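Local coordinates for protein minor fimbrium subunit Mfa5 (Porphyromonas gingivalis ATCC 33277, PDB 6TO1) that serves as an accessory subunit of the minor fimbriae, surface pili that mediate biofilm formation and adhesion to host cells and other oral bacteria, at residues A[534-540]-A[635-641]; A[527-533]-A[628-634]; A[266-271]-A[291-297]; A[209-214]-A[343-348]. One frame throughout, in Å; residues are numbered along the deposited sequence.

Interaction 1 (A[534-540]-A[635-641]); sequences KRHYVLV and GNAYFAY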
# COMPACT_ATOMS: atom_id res chain seq x y z
N LYS A 534 -15.93 -48.65 15.58
CA LYS A 534 -14.96 -49.56 16.12
C LYS A 534 -15.71 -50.71 16.79
O LYS A 534 -16.74 -50.49 17.44
CB LYS A 534 -14.07 -48.86 17.13
CG LYS A 534 -13.28 -47.71 16.55
CD LYS A 534 -12.27 -47.20 17.54
CE LYS A 534 -12.59 -45.79 18.03
NZ LYS A 534 -11.42 -45.22 18.79
N ARG A 535 -15.21 -51.93 16.60
CA ARG A 535 -15.73 -53.12 17.26
C ARG A 535 -14.69 -53.60 18.26
O ARG A 535 -13.52 -53.79 17.91
CB ARG A 535 -16.05 -54.19 16.22
CG ARG A 535 -17.14 -53.75 15.26
CD ARG A 535 -17.57 -54.89 14.33
NE ARG A 535 -16.58 -55.11 13.28
CZ ARG A 535 -16.80 -55.77 12.15
NH1 ARG A 535 -17.98 -56.34 11.93
NH2 ARG A 535 -15.84 -55.87 11.25
N HIS A 536 -15.11 -53.75 19.52
CA HIS A 536 -14.24 -54.21 20.59
C HIS A 536 -14.74 -55.57 21.07
O HIS A 536 -15.93 -55.86 21.02
CB HIS A 536 -14.24 -53.25 21.77
CG HIS A 536 -13.99 -51.82 21.39
ND1 HIS A 536 -12.74 -51.25 21.44
CD2 HIS A 536 -14.85 -50.85 20.98
CE1 HIS A 536 -12.83 -49.97 21.08
NE2 HIS A 536 -14.09 -49.71 20.78
N TYR A 537 -13.80 -56.39 21.54
CA TYR A 537 -14.06 -57.79 21.91
C TYR A 537 -13.52 -58.01 23.31
O TYR A 537 -12.31 -58.15 23.51
CB TYR A 537 -13.42 -58.72 20.89
CG TYR A 537 -13.87 -58.42 19.47
CD1 TYR A 537 -15.01 -58.98 18.96
CD2 TYR A 537 -13.17 -57.48 18.66
CE1 TYR A 537 -15.45 -58.69 17.71
CE2 TYR A 537 -13.60 -57.20 17.39
CZ TYR A 537 -14.74 -57.81 16.91
OH TYR A 537 -15.24 -57.55 15.66
N VAL A 538 -14.42 -58.03 24.29
CA VAL A 538 -14.03 -57.95 25.69
C VAL A 538 -14.63 -59.07 26.53
O VAL A 538 -15.63 -59.69 26.17
CB VAL A 538 -14.42 -56.57 26.29
CG1 VAL A 538 -13.69 -55.43 25.54
CG2 VAL A 538 -15.91 -56.37 26.27
N LEU A 539 -14.04 -59.24 27.70
CA LEU A 539 -14.28 -60.37 28.59
C LEU A 539 -15.30 -60.00 29.66
O LEU A 539 -15.20 -58.94 30.28
CB LEU A 539 -12.96 -60.79 29.23
CG LEU A 539 -12.97 -61.96 30.23
CD1 LEU A 539 -13.40 -63.20 29.47
CD2 LEU A 539 -11.63 -62.17 30.91
N VAL A 540 -16.28 -60.88 29.86
CA VAL A 540 -17.16 -60.81 31.02
C VAL A 540 -17.07 -62.13 31.77
O VAL A 540 -16.65 -63.16 31.24
CB VAL A 540 -18.63 -60.50 30.66
CG1 VAL A 540 -18.75 -59.15 29.99
CG2 VAL A 540 -19.20 -61.62 29.78
N GLY A 635 -18.37 -44.29 16.55
CA GLY A 635 -19.12 -45.25 17.32
C GLY A 635 -18.25 -46.39 17.83
O GLY A 635 -17.16 -46.68 17.32
N ASN A 636 -18.74 -47.05 18.88
CA ASN A 636 -17.99 -48.13 19.52
C ASN A 636 -18.97 -49.24 19.89
O ASN A 636 -19.91 -48.99 20.65
CB ASN A 636 -17.23 -47.67 20.77
CG ASN A 636 -16.04 -46.80 20.44
OD1 ASN A 636 -14.93 -47.29 20.17
ND2 ASN A 636 -16.26 -45.49 20.45
N ALA A 637 -18.76 -50.43 19.35
CA ALA A 637 -19.48 -51.62 19.77
C ALA A 637 -18.61 -52.42 20.72
O ALA A 637 -17.40 -52.57 20.48
CB ALA A 637 -19.85 -52.49 18.57
N TYR A 638 -19.23 -52.92 21.79
CA TYR A 638 -18.56 -53.76 22.78
C TYR A 638 -19.23 -55.13 22.74
O TYR A 638 -20.33 -55.32 23.26
CB TYR A 638 -18.65 -53.15 24.16
CG TYR A 638 -17.72 -51.96 24.24
CD1 TYR A 638 -16.38 -52.13 24.54
CD2 TYR A 638 -18.17 -50.68 23.97
CE1 TYR A 638 -15.51 -51.07 24.60
CE2 TYR A 638 -17.30 -49.59 24.04
CZ TYR A 638 -15.96 -49.82 24.35
OH TYR A 638 -15.03 -48.79 24.42
N PHE A 639 -18.56 -56.08 22.10
CA PHE A 639 -19.03 -57.46 22.07
C PHE A 639 -18.41 -58.22 23.24
O PHE A 639 -17.19 -58.24 23.38
CB PHE A 639 -18.67 -58.05 20.71
CG PHE A 639 -19.35 -57.36 19.57
CD1 PHE A 639 -20.72 -57.39 19.45
CD2 PHE A 639 -18.60 -56.66 18.61
CE1 PHE A 639 -21.35 -56.76 18.39
CE2 PHE A 639 -19.23 -56.04 17.55
CZ PHE A 639 -20.61 -56.08 17.43
N ALA A 640 -19.26 -58.82 24.07
CA ALA A 640 -18.87 -59.52 25.28
C ALA A 640 -18.71 -61.02 25.02
O ALA A 640 -19.47 -61.61 24.25
CB ALA A 640 -19.91 -59.31 26.38
N TYR A 641 -17.72 -61.60 25.66
CA TYR A 641 -17.42 -63.02 25.56
C TYR A 641 -17.13 -63.55 26.96
O TYR A 641 -16.48 -62.86 27.75
CB TYR A 641 -16.19 -63.29 24.67
CG TYR A 641 -16.43 -62.84 23.26
CD1 TYR A 641 -16.67 -63.74 22.24
CD2 TYR A 641 -16.39 -61.49 22.95
CE1 TYR A 641 -16.92 -63.31 20.96
CE2 TYR A 641 -16.63 -61.05 21.70
CZ TYR A 641 -16.89 -61.94 20.70
OH TYR A 641 -17.14 -61.42 19.46
O HOH W 1 -12.53 -46.04 21.32
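With CG anti to the carbonyl carbon in both residues (chi1 -50° in H536, -73° in Y638), the two rings leave adjacent strands on the same face and lie side by side. They form an offset stack, centroids 4.5 Å apart and planes 9° from parallel, in which CE1 of Y638 sits over the rim of the imidazole. The same placement holds the imidazole edge toward N636: NE2 of H536 donates to OD1 of N636 at 2.6 Å, nearly straight and in the ring plane. Histidine suits the site because it stacks with one face while donating from its edge. OD1 also takes a hydrogen from a water that accepts from NZ of K534, a lysine that reaches D476 by a salt bridge. On the other face Y537 lies alongside both F639 and Y641; CE1 of Y537 touches CD2 of F639 at 3.9 Å, while CD1 of Y537 meets CE2 of Y641 at 3.8 Å. Y537 OH bonds to T599 and D567, and Y641 OH to the backbone O of N600. Backbone bonds run from N of K534 with O of G635 to N of V540 with O of Y641, the staggered ladder of a parallel strand pair within a mixed beta-sheet.

Interaction 2 (A[527-533]-A[628-634]); sequences KLGYGVI and ISWKKPA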
# COMPACT_ATOMS: atom_id res chain seq x y z
N LYS A 527 -18.27 -29.39 8.79
CA LYS A 527 -18.87 -30.63 9.28
C LYS A 527 -18.10 -31.82 8.72
O LYS A 527 -17.72 -31.84 7.55
CB LYS A 527 -20.35 -30.70 8.89
CG LYS A 527 -21.19 -29.61 9.51
CD LYS A 527 -22.63 -29.57 8.96
CE LYS A 527 -23.37 -28.36 9.54
NZ LYS A 527 -24.74 -28.18 8.99
N LEU A 528 -17.86 -32.81 9.58
CA LEU A 528 -17.14 -34.01 9.17
C LEU A 528 -17.91 -34.74 8.07
O LEU A 528 -19.15 -34.75 8.05
CB LEU A 528 -16.94 -34.94 10.36
CG LEU A 528 -15.69 -34.71 11.19
CD1 LEU A 528 -15.75 -33.31 11.77
CD2 LEU A 528 -15.62 -35.73 12.30
N GLY A 529 -17.17 -35.33 7.14
CA GLY A 529 -17.78 -36.07 6.05
C GLY A 529 -17.78 -37.59 6.24
O GLY A 529 -18.54 -38.28 5.56
N TYR A 530 -16.93 -38.10 7.13
CA TYR A 530 -16.78 -39.55 7.35
C TYR A 530 -16.58 -39.88 8.81
O TYR A 530 -15.78 -39.25 9.50
CB TYR A 530 -15.58 -40.12 6.54
CG TYR A 530 -15.76 -39.90 5.06
CD1 TYR A 530 -16.40 -40.84 4.27
CD2 TYR A 530 -15.38 -38.69 4.47
CE1 TYR A 530 -16.62 -40.60 2.93
CE2 TYR A 530 -15.59 -38.45 3.15
CZ TYR A 530 -16.20 -39.40 2.37
OH TYR A 530 -16.40 -39.15 1.05
N GLY A 531 -17.26 -40.93 9.28
CA GLY A 531 -17.07 -41.44 10.61
C GLY A 531 -16.52 -42.85 10.60
O GLY A 531 -16.14 -43.39 9.55
N VAL A 532 -16.42 -43.42 11.80
CA VAL A 532 -15.94 -44.79 11.97
C VAL A 532 -16.81 -45.51 12.98
O VAL A 532 -17.48 -44.89 13.82
CB VAL A 532 -14.48 -44.86 12.43
CG1 VAL A 532 -13.56 -44.23 11.41
CG2 VAL A 532 -14.30 -44.21 13.80
N ILE A 533 -16.79 -46.84 12.91
CA ILE A 533 -17.40 -47.69 13.92
C ILE A 533 -16.36 -48.72 14.33
O ILE A 533 -15.90 -49.50 13.49
CB ILE A 533 -18.70 -48.35 13.43
CG1 ILE A 533 -19.77 -47.27 13.31
CG2 ILE A 533 -19.16 -49.46 14.39
CD1 ILE A 533 -21.07 -47.68 12.61
N ILE A 628 -23.79 -42.95 14.31
CA ILE A 628 -22.76 -41.92 14.15
C ILE A 628 -23.35 -40.72 13.43
O ILE A 628 -24.38 -40.80 12.75
CB ILE A 628 -21.53 -42.44 13.38
CG1 ILE A 628 -21.94 -43.04 12.03
CG2 ILE A 628 -20.76 -43.45 14.21
CD1 ILE A 628 -20.78 -43.57 11.21
N SER A 629 -22.68 -39.57 13.59
CA SER A 629 -23.07 -38.34 12.91
C SER A 629 -21.83 -37.48 12.74
O SER A 629 -20.76 -37.78 13.27
CB SER A 629 -24.11 -37.56 13.69
OG SER A 629 -23.50 -36.99 14.86
N TRP A 630 -21.99 -36.34 12.05
CA TRP A 630 -20.86 -35.42 11.92
C TRP A 630 -20.45 -34.81 13.25
O TRP A 630 -19.28 -34.43 13.40
CB TRP A 630 -21.19 -34.32 10.91
CG TRP A 630 -22.19 -33.31 11.29
CD1 TRP A 630 -23.51 -33.28 10.96
CD2 TRP A 630 -21.93 -32.09 12.00
NE1 TRP A 630 -24.10 -32.14 11.44
CE2 TRP A 630 -23.15 -31.40 12.09
CE3 TRP A 630 -20.78 -31.53 12.59
CZ2 TRP A 630 -23.27 -30.17 12.74
CZ3 TRP A 630 -20.90 -30.30 13.23
CH2 TRP A 630 -22.13 -29.64 13.30
N LYS A 631 -21.35 -34.76 14.23
CA LYS A 631 -20.97 -34.27 15.56
C LYS A 631 -20.47 -35.37 16.48
O LYS A 631 -19.76 -35.08 17.45
CB LYS A 631 -22.16 -33.57 16.22
CG LYS A 631 -22.73 -32.41 15.42
CD LYS A 631 -23.91 -31.77 16.14
CE LYS A 631 -23.49 -30.57 16.99
NZ LYS A 631 -22.50 -30.93 18.03
N LYS A 632 -20.84 -36.62 16.23
CA LYS A 632 -20.43 -37.75 17.07
C LYS A 632 -20.01 -38.86 16.11
O LYS A 632 -20.79 -39.77 15.81
CB LYS A 632 -21.57 -38.18 18.00
CG LYS A 632 -21.92 -37.13 19.05
CD LYS A 632 -20.74 -36.84 19.98
CE LYS A 632 -21.09 -35.74 21.01
NZ LYS A 632 -19.87 -35.35 21.78
N PRO A 633 -18.79 -38.79 15.58
CA PRO A 633 -18.45 -39.57 14.39
C PRO A 633 -17.73 -40.89 14.65
O PRO A 633 -17.32 -41.52 13.68
CB PRO A 633 -17.51 -38.61 13.66
CG PRO A 633 -16.70 -38.04 14.80
CD PRO A 633 -17.77 -37.75 15.87
N ALA A 634 -17.56 -41.28 15.92
CA ALA A 634 -16.79 -42.47 16.28
C ALA A 634 -17.65 -43.36 17.17
O ALA A 634 -17.70 -43.19 18.39
CB ALA A 634 -15.47 -42.09 16.97
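K527 lies across the indole of W630 in the loops just ahead of strands 530-539 and 634-643, whose parallel pairing begins further on, at V532 and A634. The backbone contribution is one hydrogen bond, N of V532 to O of P633 at 2.8 Å and almost along the carbonyl axis, supported by a CA-H...O contact from A634 to O of V532. G531 passes close to O of P633, and its lack of a side chain lets the two backbones approach there.

Apolar contacts continue on both sides of this bond. CD2 of L528 meets CG of P633 at 3.6 Å, a compact ring against a branched tip, and helix 475-480 also packs on that proline. CG2 of V532 touches CB of A634 at 4.0 Å, and CG1 of I533 meets CG2 of I628 at the same distance.

Within 628-634, OG of S629 accepts from N of K632 at 3.0 Å, an ST motif in the turn that presents W630.

The remaining contact is CH-pi. Lysine suits it because its methylenes, extended beyond CG, can follow a flat surface, while NE1 of the indole donates to E589. K527 CG stands 3.5 Å from the centroid of the six-membered ring of W630, 7° off its normal.

Interaction 3 (A[266-271]-A[291-297]); sequences VIQGAI and PTHSSKV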
# COMPACT_ATOMS: atom_id res chain seq x y z
N VAL A 266 25.28 39.85 -14.18
CA VAL A 266 24.51 40.96 -14.71
C VAL A 266 25.32 42.24 -14.65
O VAL A 266 25.18 43.11 -15.52
CB VAL A 266 23.16 41.10 -13.98
CG1 VAL A 266 23.26 41.75 -12.63
CG2 VAL A 266 22.22 41.89 -14.84
N ILE A 267 26.17 42.39 -13.64
CA ILE A 267 26.99 43.59 -13.55
C ILE A 267 28.00 43.61 -14.69
O ILE A 267 28.11 44.59 -15.43
CB ILE A 267 27.67 43.69 -12.17
CG1 ILE A 267 26.61 44.01 -11.12
CG2 ILE A 267 28.77 44.76 -12.17
CD1 ILE A 267 27.11 43.91 -9.66
N GLN A 268 28.74 42.51 -14.86
CA GLN A 268 29.69 42.44 -15.96
C GLN A 268 28.98 42.60 -17.29
O GLN A 268 29.49 43.25 -18.20
CB GLN A 268 30.47 41.12 -15.95
CG GLN A 268 31.55 41.05 -17.02
CD GLN A 268 32.71 41.99 -16.73
OE1 GLN A 268 33.47 41.77 -15.80
NE2 GLN A 268 32.81 43.06 -17.50
N GLY A 269 27.79 41.99 -17.43
CA GLY A 269 27.09 42.08 -18.70
C GLY A 269 26.70 43.50 -19.02
O GLY A 269 26.83 43.97 -20.15
N ALA A 270 26.24 44.23 -18.00
CA ALA A 270 25.82 45.61 -18.20
C ALA A 270 27.00 46.53 -18.39
O ALA A 270 26.84 47.59 -19.00
CB ALA A 270 24.98 46.08 -17.00
N ILE A 271 28.18 46.18 -17.87
CA ILE A 271 29.39 46.92 -18.21
C ILE A 271 29.71 46.72 -19.69
O ILE A 271 30.01 47.68 -20.40
CB ILE A 271 30.57 46.51 -17.31
CG1 ILE A 271 30.36 47.02 -15.87
CG2 ILE A 271 31.92 46.98 -17.90
CD1 ILE A 271 31.26 46.33 -14.83
N PRO A 291 26.10 51.13 -14.87
CA PRO A 291 26.81 50.45 -13.79
C PRO A 291 28.29 50.23 -14.06
O PRO A 291 28.75 50.18 -15.20
CB PRO A 291 26.09 49.10 -13.67
CG PRO A 291 25.43 48.91 -14.98
CD PRO A 291 25.09 50.26 -15.50
N THR A 292 29.01 50.11 -12.96
CA THR A 292 30.42 49.75 -12.92
C THR A 292 30.59 48.57 -11.98
O THR A 292 29.63 48.07 -11.38
CB THR A 292 31.27 50.93 -12.43
OG1 THR A 292 31.01 51.14 -11.04
CG2 THR A 292 30.98 52.18 -13.23
N HIS A 293 31.85 48.10 -11.83
CA HIS A 293 32.07 46.97 -10.94
C HIS A 293 31.67 47.26 -9.50
O HIS A 293 31.48 46.31 -8.72
CB HIS A 293 33.54 46.53 -11.00
CG HIS A 293 33.89 45.76 -12.23
ND1 HIS A 293 33.33 44.54 -12.52
CD2 HIS A 293 34.72 46.05 -13.26
CE1 HIS A 293 33.80 44.11 -13.68
NE2 HIS A 293 34.65 45.00 -14.14
N SER A 294 31.56 48.53 -9.11
CA SER A 294 31.20 48.89 -7.75
C SER A 294 29.70 49.09 -7.56
O SER A 294 29.26 49.34 -6.43
CB SER A 294 31.93 50.17 -7.34
OG SER A 294 33.33 49.94 -7.36
N SER A 295 28.91 48.98 -8.61
CA SER A 295 27.47 49.18 -8.50
C SER A 295 26.79 48.07 -7.69
O SER A 295 27.33 46.99 -7.48
CB SER A 295 26.85 49.26 -9.89
OG SER A 295 27.30 50.40 -10.58
N LYS A 296 25.56 48.35 -7.28
CA LYS A 296 24.80 47.47 -6.41
C LYS A 296 23.51 47.09 -7.13
O LYS A 296 22.89 47.92 -7.80
CB LYS A 296 24.49 48.15 -5.08
CG LYS A 296 25.73 48.74 -4.36
CD LYS A 296 26.65 47.67 -3.82
CE LYS A 296 27.71 48.31 -2.89
NZ LYS A 296 28.68 47.32 -2.35
N VAL A 297 23.14 45.83 -7.02
CA VAL A 297 21.94 45.31 -7.66
C VAL A 297 21.03 44.70 -6.63
O VAL A 297 21.44 44.35 -5.51
CB VAL A 297 22.29 44.28 -8.77
CG1 VAL A 297 23.19 44.95 -9.82
CG2 VAL A 297 22.95 43.03 -8.20
O HOH W 2 35.17 44.93 -16.86
O HOH W 3 27.63 50.07 -17.81
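The imidazole of H293 receives I271 over one face and Q268 at its edge. CD1 of I271 stands 3.5 Å from the ring centroid, only 7° off the normal, so this is a CH-pi contact made by the end of a long branched side chain crossing the histidine at about a right angle. In the ring plane, OE1 of Q268 approaches CE1 of H293 at 3.2 Å, with the amide turned 68° from the ring. The glutamine chain bends at chi2 (69°), which brings its amide back to the histidine. A water joins the two as well, accepting from NE2 of Q268, which also donates to OD1 of N272, and lying 2.8 Å from NE2 of H293. The histidine's other nitrogen, ND1, bonds to E255, so both ring nitrogens have polar partners.

Deeper in, branched aliphatic groups fill the interface. CG1 of I267 meets CG1 of V297 at 3.8 Å, and CG2 of I267 lies against O of T292. CB of A270 touches CG of P291 at 3.5 Å; the short alanine allows the proline ring close to the helix. A second water donates to the carbonyl oxygens of both A270 and P291.

Segment 291-297 is shaped by a type I turn from T292 to S295, with N of T292 donating to OG of S295 at 2.9 Å; that OG also hydrogen-bonds to O of P334. The arrangement is a helix, 262-272, packed against a beta turn that leads into strand 296-298 of a small mixed sheet.

Interaction 4 (A[209-214]-A[343-348]); sequences TQGGLK and AAINEA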
# COMPACT_ATOMS: atom_id res chain seq x y z
N THR A 209 8.81 37.62 -14.18
CA THR A 209 8.90 36.26 -13.66
C THR A 209 8.47 36.20 -12.19
O THR A 209 7.78 35.27 -11.77
CB THR A 209 10.32 35.75 -13.88
OG1 THR A 209 10.62 35.84 -15.29
CG2 THR A 209 10.50 34.30 -13.43
N GLN A 210 8.85 37.20 -11.41
CA GLN A 210 8.37 37.26 -10.04
C GLN A 210 6.85 37.21 -10.01
O GLN A 210 6.25 36.50 -9.20
CB GLN A 210 8.89 38.51 -9.35
CG GLN A 210 8.19 38.75 -8.03
CD GLN A 210 8.75 39.91 -7.24
OE1 GLN A 210 9.16 40.94 -7.80
NE2 GLN A 210 8.78 39.73 -5.91
N GLY A 211 6.21 37.96 -10.91
CA GLY A 211 4.75 37.99 -10.91
C GLY A 211 4.13 36.66 -11.28
O GLY A 211 3.12 36.24 -10.68
N GLY A 212 4.71 35.96 -12.26
CA GLY A 212 4.26 34.62 -12.56
C GLY A 212 4.39 33.70 -11.36
O GLY A 212 3.47 32.95 -11.04
N LEU A 213 5.52 33.78 -10.65
CA LEU A 213 5.70 32.93 -9.48
C LEU A 213 4.77 33.32 -8.34
O LEU A 213 4.28 32.45 -7.61
CB LEU A 213 7.16 32.99 -9.04
CG LEU A 213 8.16 32.36 -9.98
CD1 LEU A 213 9.58 32.67 -9.59
CD2 LEU A 213 7.96 30.82 -10.04
N LYS A 214 4.52 34.62 -8.15
CA LYS A 214 3.59 35.06 -7.12
C LYS A 214 2.19 34.54 -7.38
O LYS A 214 1.52 34.05 -6.47
CB LYS A 214 3.60 36.58 -7.02
CG LYS A 214 2.50 37.15 -6.13
CD LYS A 214 2.64 36.73 -4.67
CE LYS A 214 1.49 37.30 -3.82
NZ LYS A 214 1.67 37.01 -2.36
N ALA A 343 14.96 39.17 -8.05
CA ALA A 343 13.64 39.23 -7.44
C ALA A 343 12.85 37.94 -7.66
O ALA A 343 12.09 37.51 -6.78
CB ALA A 343 12.85 40.42 -7.98
N ALA A 344 13.01 37.33 -8.83
CA ALA A 344 12.33 36.06 -9.09
C ALA A 344 12.90 34.93 -8.26
O ALA A 344 12.15 34.07 -7.79
CB ALA A 344 12.42 35.74 -10.58
N ILE A 345 14.22 34.87 -8.10
CA ILE A 345 14.80 33.89 -7.18
C ILE A 345 14.23 34.11 -5.78
O ILE A 345 13.89 33.15 -5.07
CB ILE A 345 16.34 33.97 -7.18
CG1 ILE A 345 16.91 33.67 -8.58
CG2 ILE A 345 16.86 33.03 -6.11
CD1 ILE A 345 18.35 34.10 -8.76
N ASN A 346 14.10 35.38 -5.37
CA ASN A 346 13.56 35.75 -4.06
C ASN A 346 12.14 35.24 -3.90
O ASN A 346 11.78 34.67 -2.85
CB ASN A 346 13.62 37.29 -3.95
CG ASN A 346 13.75 37.82 -2.54
OD1 ASN A 346 14.29 38.91 -2.33
ND2 ASN A 346 13.19 37.11 -1.58
N GLU A 347 11.31 35.43 -4.93
CA GLU A 347 9.93 34.99 -4.89
C GLU A 347 9.84 33.47 -4.83
O GLU A 347 9.01 32.92 -4.10
CB GLU A 347 9.21 35.52 -6.12
CG GLU A 347 7.72 35.33 -6.10
CD GLU A 347 7.04 36.22 -5.08
OE1 GLU A 347 7.58 37.31 -4.78
OE2 GLU A 347 5.97 35.84 -4.58
N ALA A 348 10.70 32.79 -5.57
CA ALA A 348 10.73 31.34 -5.48
C ALA A 348 11.11 30.88 -4.09
O ALA A 348 10.65 29.83 -3.65
CB ALA A 348 11.69 30.76 -6.51
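Q210 and E347 make the one direct hydrogen bond between these two helix segments. NE2 of Q210 donates to OE1 of E347 at 2.9 Å, nearly straight and within the plane of the amide. It meets the oxygen on its anti side, 27° out of the carboxylate plane, with the two flat groups 54° apart. Glutamine suits the position because its other amide atom, OE1, accepts from the backbone N of Y242, so both ends of the amide are used and its rotation is fixed.

Van der Waals packing flanks this bond. CG2 of T209 meets CB of A344 at 3.7 Å, and CB of A343 makes a carbon-to-oxygen contact with OE1 of Q210. Such small alanines let the segments, inclined by 13°, run with their axes 8.3 Å apart at closest approach. CB of L213 packs on CG of E347 at 3.8 Å, while CD1 of L213 makes another carbon-to-oxygen contact, 3.4 Å from O of A344, and also touches CB of A348. The leucine continues onto strand 227-234, joining this helix pair to the central sheet of the von Willebrand factor A domain.

Charge enters through E347 and K214. CD of K214 lies 3.4 Å from OE2 of E347, but the lysine NZ remains 5.0 Å from that oxygen, and the lysine makes a cation-pi contact with Y309. OE2 instead forms a salt bridge with R217, and OE1 also bonds to the hydroxyl of Y309. A buried carboxylate with an arginine, a tyrosine hydroxyl and an amide gathered about it is probably held in its ionised form; the several donors would help to stabilise its negative charge.

In the fold
The four contacts fall at two ends of an elongated chain. Interaction 2 covers the loops leading into a parallel strand pair and its first bridge, and interaction 1 continues the pair: both use strand 530-539, their centres are 19 Å apart, and N of G635 probably bonds to O of V532 (2.9 Å) where they join. Interactions 3 and 4 lie on the other side of the chain's centre, 22 Å apart between centres and about 8 Å between nearest atoms; the residues of interaction 3 fall between the two helices of interaction 4 in sequence. There a magnesium ion, bound by S135, S137 and T207, lies about 7 Å from the side chain of T209 and about 14 Å from that of V266.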